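Abietadiene synthase, chloroplastic (Abies grandis, PDB 3S9V) belongs to the plant terpene synthases, mainly alpha-helical enzymes whose chain combines an N-terminal terpene synthase domain with a metal-binding terpene synthase domain. Local coordinates at residues A56-W61 and L229-S234; D319-A324 and M366-R371. All coordinates share one frame; numbering follows the deposited sequence.

Interaction 1: residues A56-W61 and L229-S234; sequences AYDTAW and LSSPAS
The start of helix 232-242 receives a carboxylate from helix 56-62: D58, within a sequence matching the SxYDTxW motif of plant terpene synthases, reaches across to A233. D58 OD1 accepts the backbone N-H of A233 over 3.1 Å with a fairly straight N-H...O angle of 152°. The donor arrives on the anti side of OD1, only 16° out of the carboxylate plane. With CG of D58 lying beside its own backbone N (chi1 -72°), the acid extends towards the first turn of the other helix, and its OD1 packs 3.5 Å from CD of P232.

A water braces the same end. It donates to D58 OD1 at 2.7 Å and accepts from S231 OG. That same S231 OG accepts from S234 N at 3.2 Å, as the N-cap of helix 232-242. One serine oxygen thus caps its helix and passes the connection on to D58, whose OD1 holds both the A233 amide and the water. The other oxygen, OD2, is hydrogen-bonded to S55 OG, so both carboxylate oxygens have partners and the group's rotation is restrained.

The apolar half centres on the methyl of A233. W61 CB lies 3.6 Å from A233 CB, and Y57 CE2 comes within 3.9 Å of the same methyl. The two aromatic residues also pack on each other, W61 CD1 sitting over one face of the Y57 ring towards its rim.

The hydroxyl of Y57 is hydrogen-bonded to E207. Helix 151-164 packs on both aromatic side chains through M158, helix 101-117 adds L106 and A110 against Y57, and helix 77-85 meets helix 56-62 at A56 and T59.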
loop_
_atom_site.group_PDB
_atom_site.type_symbol
_atom_site.label_atom_id
_atom_site.label_comp_id
_atom_site.label_asym_id
_atom_site.label_seq_id
_atom_site.Cartn_x
_atom_site.Cartn_y
_atom_site.Cartn_z
ATOM N N ALA A 56 -0.461 31.159 4.255
ATOM C CA ALA A 56 -0.396 32.554 4.649
ATOM C C ALA A 56 1.062 32.972 4.828
ATOM O O ALA A 56 1.465 34.059 4.413
ATOM C CB ALA A 56 -1.177 32.768 5.932
ATOM N N TYR A 57 1.854 32.096 5.428
ATOM C CA TYR A 57 3.267 32.378 5.670
ATOM C C TYR A 57 4.049 32.651 4.377
ATOM O O TYR A 57 4.745 33.658 4.264
ATOM C CB TYR A 57 3.902 31.204 6.415
ATOM C CG TYR A 57 5.411 31.235 6.457
ATOM C CD1 TYR A 57 6.090 32.024 7.384
ATOM C CD2 TYR A 57 6.158 30.492 5.554
ATOM C CE1 TYR A 57 7.479 32.066 7.406
ATOM C CE2 TYR A 57 7.536 30.527 5.566
ATOM C CZ TYR A 57 8.191 31.316 6.491
ATOM O OH TYR A 57 9.555 31.364 6.475
ATOM N N ASP A 58 3.938 31.750 3.408
ATOM C CA ASP A 58 4.647 31.909 2.142
ATOM C C ASP A 58 4.105 33.085 1.354
ATOM O O ASP A 58 4.857 33.810 0.704
ATOM C CB ASP A 58 4.534 30.636 1.309
ATOM C CG ASP A 58 5.368 29.501 1.869
ATOM O OD1 ASP A 58 6.483 29.258 1.352
ATOM O OD2 ASP A 58 4.909 28.859 2.834
ATOM N N THR A 59 2.797 33.282 1.421
ATOM C CA THR A 59 2.190 34.383 0.704
ATOM C C THR A 59 2.740 35.686 1.252
ATOM O O THR A 59 3.018 36.619 0.498
ATOM C CB THR A 59 0.673 34.340 0.849
ATOM O OG1 THR A 59 0.205 33.086 0.344
ATOM C CG2 THR A 59 0.024 35.471 0.077
ATOM N N ALA A 60 2.920 35.736 2.567
ATOM C CA ALA A 60 3.455 36.927 3.210
ATOM C C ALA A 60 4.857 37.228 2.672
ATOM O O ALA A 60 5.222 38.391 2.495
ATOM C CB ALA A 60 3.501 36.731 4.717
ATOM N N TRP A 61 5.639 36.185 2.406
ATOM C CA TRP A 61 6.989 36.388 1.887
ATOM C C TRP A 61 6.980 36.860 0.441
ATOM O O TRP A 61 7.781 37.712 0.054
ATOM C CB TRP A 61 7.834 35.116 2.034
ATOM C CG TRP A 61 8.475 35.019 3.391
ATOM C CD1 TRP A 61 7.969 34.400 4.500
ATOM C CD2 TRP A 61 9.706 35.641 3.803
ATOM N NE1 TRP A 61 8.807 34.601 5.577
ATOM C CE2 TRP A 61 9.877 35.359 5.177
ATOM C CE3 TRP A 61 10.676 36.414 3.143
ATOM C CZ2 TRP A 61 10.978 35.819 5.907
ATOM C CZ3 TRP A 61 11.783 36.879 3.875
ATOM C CH2 TRP A 61 11.920 36.576 5.240
ATOM N N LEU A 229 14.150 24.334 -3.815
ATOM C CA LEU A 229 13.484 23.194 -3.194
ATOM C C LEU A 229 11.969 23.345 -3.116
ATOM O O LEU A 229 11.341 22.958 -2.130
ATOM C CB LEU A 229 14.053 22.901 -1.806
ATOM C CG LEU A 229 14.499 21.436 -1.815
ATOM C CD1 LEU A 229 16.002 21.381 -1.763
ATOM C CD2 LEU A 229 13.881 20.675 -0.670
ATOM N N SER A 230 11.409 23.922 -4.174
ATOM C CA SER A 230 9.975 24.142 -4.344
ATOM C C SER A 230 9.294 25.089 -3.370
ATOM O O SER A 230 8.068 25.228 -3.406
ATOM C CB SER A 230 9.234 22.804 -4.341
ATOM O OG SER A 230 9.042 22.315 -3.030
ATOM N N SER A 231 10.072 25.755 -2.522
ATOM C CA SER A 231 9.513 26.680 -1.536
ATOM C C SER A 231 9.368 28.122 -2.037
ATOM O O SER A 231 10.353 28.770 -2.384
ATOM C CB SER A 231 10.384 26.665 -0.278
ATOM O OG SER A 231 10.018 27.702 0.612
ATOM N N PRO A 232 8.132 28.647 -2.080
ATOM C CA PRO A 232 7.892 30.020 -2.543
ATOM C C PRO A 232 8.557 31.090 -1.671
ATOM O O PRO A 232 9.130 32.050 -2.187
ATOM C CB PRO A 232 6.372 30.124 -2.509
ATOM C CG PRO A 232 5.948 28.730 -2.811
ATOM C CD PRO A 232 6.855 27.935 -1.917
ATOM N N ALA A 233 8.463 30.942 -0.352
ATOM C CA ALA A 233 9.069 31.915 0.549
ATOM C C ALA A 233 10.588 31.884 0.386
ATOM O O ALA A 233 11.250 32.921 0.378
ATOM C CB ALA A 233 8.688 31.611 1.998
ATOM N N SER A 234 11.134 30.686 0.240
ATOM C CA SER A 234 12.570 30.526 0.082
ATOM C C SER A 234 13.024 31.176 -1.221
ATOM O O SER A 234 14.048 31.850 -1.276
ATOM C CB SER A 234 12.927 29.037 0.085
ATOM O OG SER A 234 14.296 28.843 0.392
HETATM O O HOH W 1 8.072 27.274 2.166
#

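Interaction 2: residues D319-A324 and M366-R371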
loop_
_atom_site.group_PDB
_atom_site.type_symbol
_atom_site.label_atom_id
_atom_site.label_comp_id
_atom_site.label_asym_id
_atom_site.label_seq_id
_atom_site.Cartn_x
_atom_site.Cartn_y
_atom_site.Cartn_z
ATOM N N ASP A 319 13.091 11.874 -2.973
ATOM C CA ASP A 319 12.861 11.458 -1.594
ATOM C C ASP A 319 12.400 10.008 -1.596
ATOM O O ASP A 319 11.695 9.570 -2.506
ATOM C CB ASP A 319 11.825 12.344 -0.904
ATOM C CG ASP A 319 10.434 12.148 -1.446
ATOM O OD1 ASP A 319 10.154 12.636 -2.560
ATOM O OD2 ASP A 319 9.622 11.502 -0.757
ATOM N N ILE A 320 12.797 9.265 -0.570
ATOM C CA ILE A 320 12.461 7.857 -0.480
ATOM C C ILE A 320 10.958 7.569 -0.448
ATOM O O ILE A 320 10.520 6.525 -0.924
ATOM C CB ILE A 320 13.133 7.215 0.751
ATOM C CG1 ILE A 320 13.305 5.713 0.523
ATOM C CG2 ILE A 320 12.302 7.475 2.000
ATOM C CD1 ILE A 320 14.130 5.032 1.593
ATOM N N ASP A 321 10.166 8.492 0.091
ATOM C CA ASP A 321 8.723 8.273 0.176
ATOM C C ASP A 321 8.078 8.250 -1.209
ATOM O O ASP A 321 7.403 7.286 -1.550
ATOM C CB ASP A 321 8.065 9.350 1.056
ATOM C CG ASP A 321 6.770 8.865 1.716
ATOM O OD1 ASP A 321 6.376 7.685 1.515
ATOM O OD2 ASP A 321 6.149 9.670 2.446
ATOM N N ASP A 322 8.282 9.304 -2.000
ATOM C CA ASP A 322 7.717 9.364 -3.348
ATOM C C ASP A 322 8.324 8.282 -4.244
ATOM O O ASP A 322 7.644 7.725 -5.108
ATOM C CB ASP A 322 7.983 10.721 -4.007
ATOM C CG ASP A 322 7.143 11.835 -3.423
ATOM O OD1 ASP A 322 7.638 12.546 -2.525
ATOM O OD2 ASP A 322 5.981 11.997 -3.858
ATOM N N THR A 323 9.609 8.004 -4.047
ATOM C CA THR A 323 10.301 7.000 -4.849
ATOM C C THR A 323 9.817 5.595 -4.527
ATOM O O THR A 323 9.610 4.786 -5.424
ATOM C CB THR A 323 11.823 7.061 -4.640
ATOM O OG1 THR A 323 12.304 8.348 -5.042
ATOM C CG2 THR A 323 12.512 5.985 -5.469
ATOM N N ALA A 324 9.635 5.304 -3.247
ATOM C CA ALA A 324 9.149 3.994 -2.838
ATOM C C ALA A 324 7.701 3.797 -3.300
ATOM O O ALA A 324 7.336 2.715 -3.751
ATOM C CB ALA A 324 9.248 3.846 -1.329
ATOM N N MET A 366 9.023 5.224 6.295
ATOM C CA MET A 366 9.584 3.880 6.429
ATOM C C MET A 366 8.477 2.887 6.114
ATOM O O MET A 366 8.741 1.807 5.588
ATOM C CB MET A 366 10.146 3.611 7.840
ATOM C CG MET A 366 11.484 4.302 8.160
ATOM S SD MET A 366 12.869 3.928 7.031
ATOM C CE MET A 366 12.630 5.183 5.798
ATOM N N LEU A 367 7.236 3.260 6.422
ATOM C CA LEU A 367 6.113 2.377 6.144
ATOM C C LEU A 367 5.919 2.163 4.641
ATOM O O LEU A 367 5.765 1.027 4.189
ATOM C CB LEU A 367 4.814 2.917 6.747
ATOM C CG LEU A 367 3.575 2.124 6.307
ATOM C CD1 LEU A 367 3.761 0.654 6.651
ATOM C CD2 LEU A 367 2.324 2.673 6.976
ATOM N N ASN A 368 5.918 3.241 3.863
ATOM C CA ASN A 368 5.745 3.082 2.422
ATOM C C ASN A 368 6.929 2.342 1.808
ATOM O O ASN A 368 6.779 1.620 0.817
ATOM C CB ASN A 368 5.535 4.442 1.750
ATOM C CG ASN A 368 4.190 5.056 2.108
ATOM O OD1 ASN A 368 3.168 4.368 2.102
ATOM N ND2 ASN A 368 4.183 6.350 2.418
ATOM N N VAL A 369 8.102 2.507 2.412
ATOM C CA VAL A 369 9.295 1.823 1.943
ATOM C C VAL A 369 9.131 0.336 2.254
ATOM O O VAL A 369 9.518 -0.517 1.457
ATOM C CB VAL A 369 10.579 2.360 2.644
ATOM C CG1 VAL A 369 11.766 1.454 2.341
ATOM C CG2 VAL A 369 10.882 3.775 2.174
ATOM N N ASN A 370 8.550 0.021 3.409
ATOM C CA ASN A 370 8.347 -1.377 3.801
ATOM C C ASN A 370 7.375 -2.094 2.864
ATOM O O ASN A 370 7.617 -3.230 2.452
ATOM C CB ASN A 370 7.847 -1.470 5.252
ATOM C CG ASN A 370 7.536 -2.902 5.674
ATOM O OD1 ASN A 370 6.450 -3.416 5.423
ATOM N ND2 ASN A 370 8.504 -3.554 6.305
ATOM N N ARG A 371 6.274 -1.432 2.531
ATOM C CA ARG A 371 5.293 -2.008 1.617
ATOM C C ARG A 371 5.979 -2.306 0.282
ATOM O O ARG A 371 5.780 -3.365 -0.312
ATOM C CB ARG A 371 4.128 -1.034 1.399
ATOM C CG ARG A 371 3.275 -0.797 2.642
ATOM C CD ARG A 371 2.343 0.386 2.444
ATOM N NE ARG A 371 1.316 0.096 1.452
ATOM C CZ ARG A 371 0.684 1.014 0.731
ATOM N NH1 ARG A 371 0.966 2.304 0.878
ATOM N NH2 ARG A 371 -0.230 0.633 -0.150
#
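The amide nitrogen of N368 donates to D321 OD1 in a short 2.7 Å bond that ties helix 363-373 to the first turn of helix 320-332. It approaches the syn lone pair of OD1, and the carboxylate and amide planes are 24° apart, so the two flat groups lie nearly in one plane. D321 reaches N368 because its CG stands opposite the backbone N and next to the carbonyl carbon (chi1 -153°). At the other end of the amide, R371 NH1 donates to N368 OD1 over a longer 3.3 Å, with the oxygen at the edge of the guanidinium and in its plane. N368 is thus engaged at both ends, which would favour the amide rotation that directs its NH2 group at D321.

Beside this polar link runs an apolar seam. I320 crosses V369 at about a right angle, its CG1 3.5 Å from V369 CG2, and A324 CB rests 3.8 Å from V369 CA where the backbones are nearest. The short helical segments run in nearly the same direction, inclined by 26°, with axes 8.6 Å apart at their closest.

Residues 319-322 read DIDD, matching the DXDD motif of class II terpene synthases, so this helix start probably belongs to the class II active site. D319 OD2 caps it, accepting D322 N at 2.9 Å from above the carboxylate plane. D319 O is gripped twice by T323, through its backbone N and its OG1.

R371 also forms a salt bridge with D278 of helix 269-282, whose W275 packs against D321 and D322. Helix 381-397 flanks helix 363-373, touching M366 through Y393 and V369 through T390.

Overall arrangement
Along the chain both segments of interaction 1 come before either segment of interaction 2. Their centres lie 26 Å apart and their nearest atoms about 9 Å, so they do not touch. W311 connects them: its NE1 bonds to S230 OG beside the first contact, and its side chain packs on D319 at the second. Interaction 1 sits towards one end of the elongated molecule, about 32 Å from the centre of the chain, whereas interaction 2 is about 10 Å from it. In class II terpene synthases the DXDD site opens between two helical domains; the positions of the two contacts are consistent with interaction 2 bearing that motif and interaction 1 belonging to the facing domain.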